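Local coordinates for protein cytosolic phospholipase A2 delta (PDB 5IZ5) that hydrolyses glycerophospholipids at the sn-2 position in a calcium-dependent manner, with a preference for linoleic acid there, releasing a lysophospholipid and a free fatty acid, at residues A542-T547 against A592-L597. The protein carries 3 engineered substitutions. Residues are numbered along the deposited sequence; the frame is centred on the assembly and turned at random.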
loop_
_atom_site.group_PDB
_atom_site.type_symbol
_atom_site.label_atom_id
_atom_site.label_comp_id
_atom_site.label_asym_id
_atom_site.label_seq_id
_atom_site.Cartn_x
_atom_site.Cartn_y
_atom_site.Cartn_z
ATOM N N ALA B 542 -4.922 9.984 -22.750
ATOM C CA ALA B 542 -5.053 11.261 -23.443
ATOM C C ALA B 542 -3.822 11.589 -24.292
ATOM O O ALA B 542 -3.937 12.263 -25.314
ATOM C CB ALA B 542 -5.308 12.377 -22.448
ATOM N N TRP B 543 -2.655 11.110 -23.869
ATOM C CA TRP B 543 -1.393 11.479 -24.505
ATOM C C TRP B 543 -0.868 10.501 -25.539
ATOM O O TRP B 543 -0.348 10.929 -26.560
ATOM C CB TRP B 543 -0.296 11.691 -23.456
ATOM C CG TRP B 543 -0.330 13.049 -22.818
ATOM C CD1 TRP B 543 -1.330 13.970 -22.917
ATOM C CD2 TRP B 543 0.673 13.635 -21.980
ATOM N NE1 TRP B 543 -1.009 15.101 -22.207
ATOM C CE2 TRP B 543 0.214 14.918 -21.617
ATOM C CE3 TRP B 543 1.916 13.202 -21.503
ATOM C CZ2 TRP B 543 0.953 15.772 -20.794
ATOM C CZ3 TRP B 543 2.650 14.055 -20.688
ATOM C CH2 TRP B 543 2.163 15.322 -20.339
ATOM N N TYR B 544 -0.991 9.208 -25.257
ATOM C CA TYR B 544 -0.358 8.159 -26.038
ATOM C C TYR B 544 -1.417 7.309 -26.710
ATOM O O TYR B 544 -2.288 6.741 -26.051
ATOM C CB TYR B 544 0.517 7.282 -25.141
ATOM C CG TYR B 544 1.565 8.079 -24.414
ATOM C CD1 TYR B 544 1.304 8.576 -23.150
ATOM C CD2 TYR B 544 2.801 8.367 -24.995
ATOM C CE1 TYR B 544 2.242 9.323 -22.468
ATOM C CE2 TYR B 544 3.748 9.115 -24.315
ATOM C CZ TYR B 544 3.452 9.587 -23.053
ATOM O OH TYR B 544 4.355 10.328 -22.360
ATOM N N ASP B 545 -1.344 7.231 -28.033
ATOM C CA ASP B 545 -2.220 6.351 -28.786
ATOM C C ASP B 545 -1.758 4.918 -28.549
ATOM O O ASP B 545 -1.039 4.349 -29.370
ATOM C CB ASP B 545 -2.181 6.713 -30.283
ATOM C CG ASP B 545 -3.350 6.130 -31.062
ATOM O OD1 ASP B 545 -3.915 5.103 -30.621
ATOM O OD2 ASP B 545 -3.704 6.708 -32.118
ATOM N N LEU B 546 -2.168 4.339 -27.420
ATOM C CA LEU B 546 -1.758 2.975 -27.083
ATOM C C LEU B 546 -2.482 1.947 -27.951
ATOM O O LEU B 546 -3.533 1.408 -27.596
ATOM C CB LEU B 546 -1.905 2.658 -25.581
ATOM C CG LEU B 546 -0.630 2.759 -24.721
ATOM C CD1 LEU B 546 -0.846 2.055 -23.389
ATOM C CD2 LEU B 546 0.595 2.164 -25.402
ATOM N N THR B 547 -1.892 1.731 -29.122
ATOM C CA THR B 547 -2.190 0.607 -29.997
ATOM C C THR B 547 -0.830 -0.077 -30.115
ATOM O O THR B 547 -0.289 -0.271 -31.209
ATOM C CB THR B 547 -2.766 1.059 -31.365
ATOM O OG1 THR B 547 -2.411 0.115 -32.387
ATOM C CG2 THR B 547 -2.261 2.451 -31.769
ATOM N N ALA B 592 6.396 19.453 -23.498
ATOM C CA ALA B 592 7.600 19.338 -22.677
ATOM C C ALA B 592 7.852 17.923 -22.170
ATOM O O ALA B 592 9.003 17.544 -21.990
ATOM C CB ALA B 592 7.527 20.294 -21.496
ATOM N N PHE B 593 6.782 17.155 -21.939
ATOM C CA PHE B 593 6.846 15.916 -21.158
ATOM C C PHE B 593 6.279 14.644 -21.798
ATOM O O PHE B 593 6.470 13.546 -21.274
ATOM C CB PHE B 593 6.181 16.200 -19.811
ATOM C CG PHE B 593 7.070 16.964 -18.883
ATOM C CD1 PHE B 593 8.111 16.328 -18.210
ATOM C CD2 PHE B 593 6.911 18.323 -18.727
ATOM C CE1 PHE B 593 8.949 17.042 -17.376
ATOM C CE2 PHE B 593 7.742 19.041 -17.887
ATOM C CZ PHE B 593 8.765 18.401 -17.216
ATOM N N LYS B 594 5.619 14.765 -22.941
ATOM C CA LYS B 594 5.045 13.591 -23.599
ATOM C C LYS B 594 6.157 12.603 -23.933
ATOM O O LYS B 594 6.088 11.423 -23.592
ATOM C CB LYS B 594 4.322 14.043 -24.874
ATOM C CG LYS B 594 3.235 13.136 -25.411
ATOM C CD LYS B 594 3.753 12.082 -26.380
ATOM C CE LYS B 594 2.804 11.906 -27.561
ATOM N NZ LYS B 594 2.812 10.520 -28.111
ATOM N N GLY B 595 7.201 13.114 -24.567
ATOM C CA GLY B 595 8.346 12.309 -24.956
ATOM C C GLY B 595 9.100 11.797 -23.744
ATOM O O GLY B 595 9.403 10.610 -23.636
ATOM N N PHE B 596 9.375 12.712 -22.821
ATOM C CA PHE B 596 10.057 12.394 -21.564
ATOM C C PHE B 596 9.444 11.196 -20.829
ATOM O O PHE B 596 10.161 10.324 -20.333
ATOM C CB PHE B 596 10.039 13.637 -20.665
ATOM C CG PHE B 596 10.750 13.450 -19.358
ATOM C CD1 PHE B 596 10.068 12.971 -18.250
ATOM C CD2 PHE B 596 12.095 13.762 -19.233
ATOM C CE1 PHE B 596 10.716 12.794 -17.041
ATOM C CE2 PHE B 596 12.751 13.591 -18.025
ATOM C CZ PHE B 596 12.060 13.108 -16.926
ATOM N N LEU B 597 8.122 11.157 -20.761
ATOM C CA LEU B 597 7.413 10.115 -20.004
ATOM C C LEU B 597 7.199 8.767 -20.734
ATOM O O LEU B 597 6.723 7.810 -20.126
ATOM C CB LEU B 597 6.065 10.691 -19.541
ATOM C CG LEU B 597 5.667 10.574 -18.059
ATOM C CD1 LEU B 597 6.779 11.126 -17.179
ATOM C CD2 LEU B 597 4.371 11.327 -17.799
#
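W543, the last residue of helix 534-543, and Y544, the first residue beyond it, pack against the chain where it runs out of helix 588-593, a helix-end contact of the catalytic domain away from its active site. Tryptophan suits the buried position because the large, flat indole reaches far enough from its backbone for CE3, CZ3 and CH2 to meet three residues. CZ3 approaches C of F593 at 3.8 Å and also nears CA of K594 and CD2 of L597. CH2 comes to 4.1 Å from CB of F593. Replacing W543 by an alanine would remove the whole indole and is likely to open a gap beside F593 and L597 and leave the aliphatic chain of K594 without its neighbour. Y544 adds the polar link. With its ring anti to the carbonyl carbon (chi1 -57°), it carries OH to the backbone O of K594, which lies at the ring edge, near its plane; the hydroxyl donates a hydrogen bond to it, although the modelled 2.4 Å between OH of Y544 and O of K594 is doubtfully short. T598 OG1 bonds to this oxygen and to O of G595, its one proton probably shared between them. K594 fits the exposed margin through its long aliphatic chain, which runs past both aromatics in the opposite direction: CG sits 4.1 Å from CE3 of W543, and CD reaches 3.6 Å from CE2 of Y544. Beyond the contact, W543 also rests on L589 and A590 of helix 588-593, while the side chain of F593 touches L409, Y412 and L416 of helix 406-422, and both F593 and L597 touch L431 of helix 428-441.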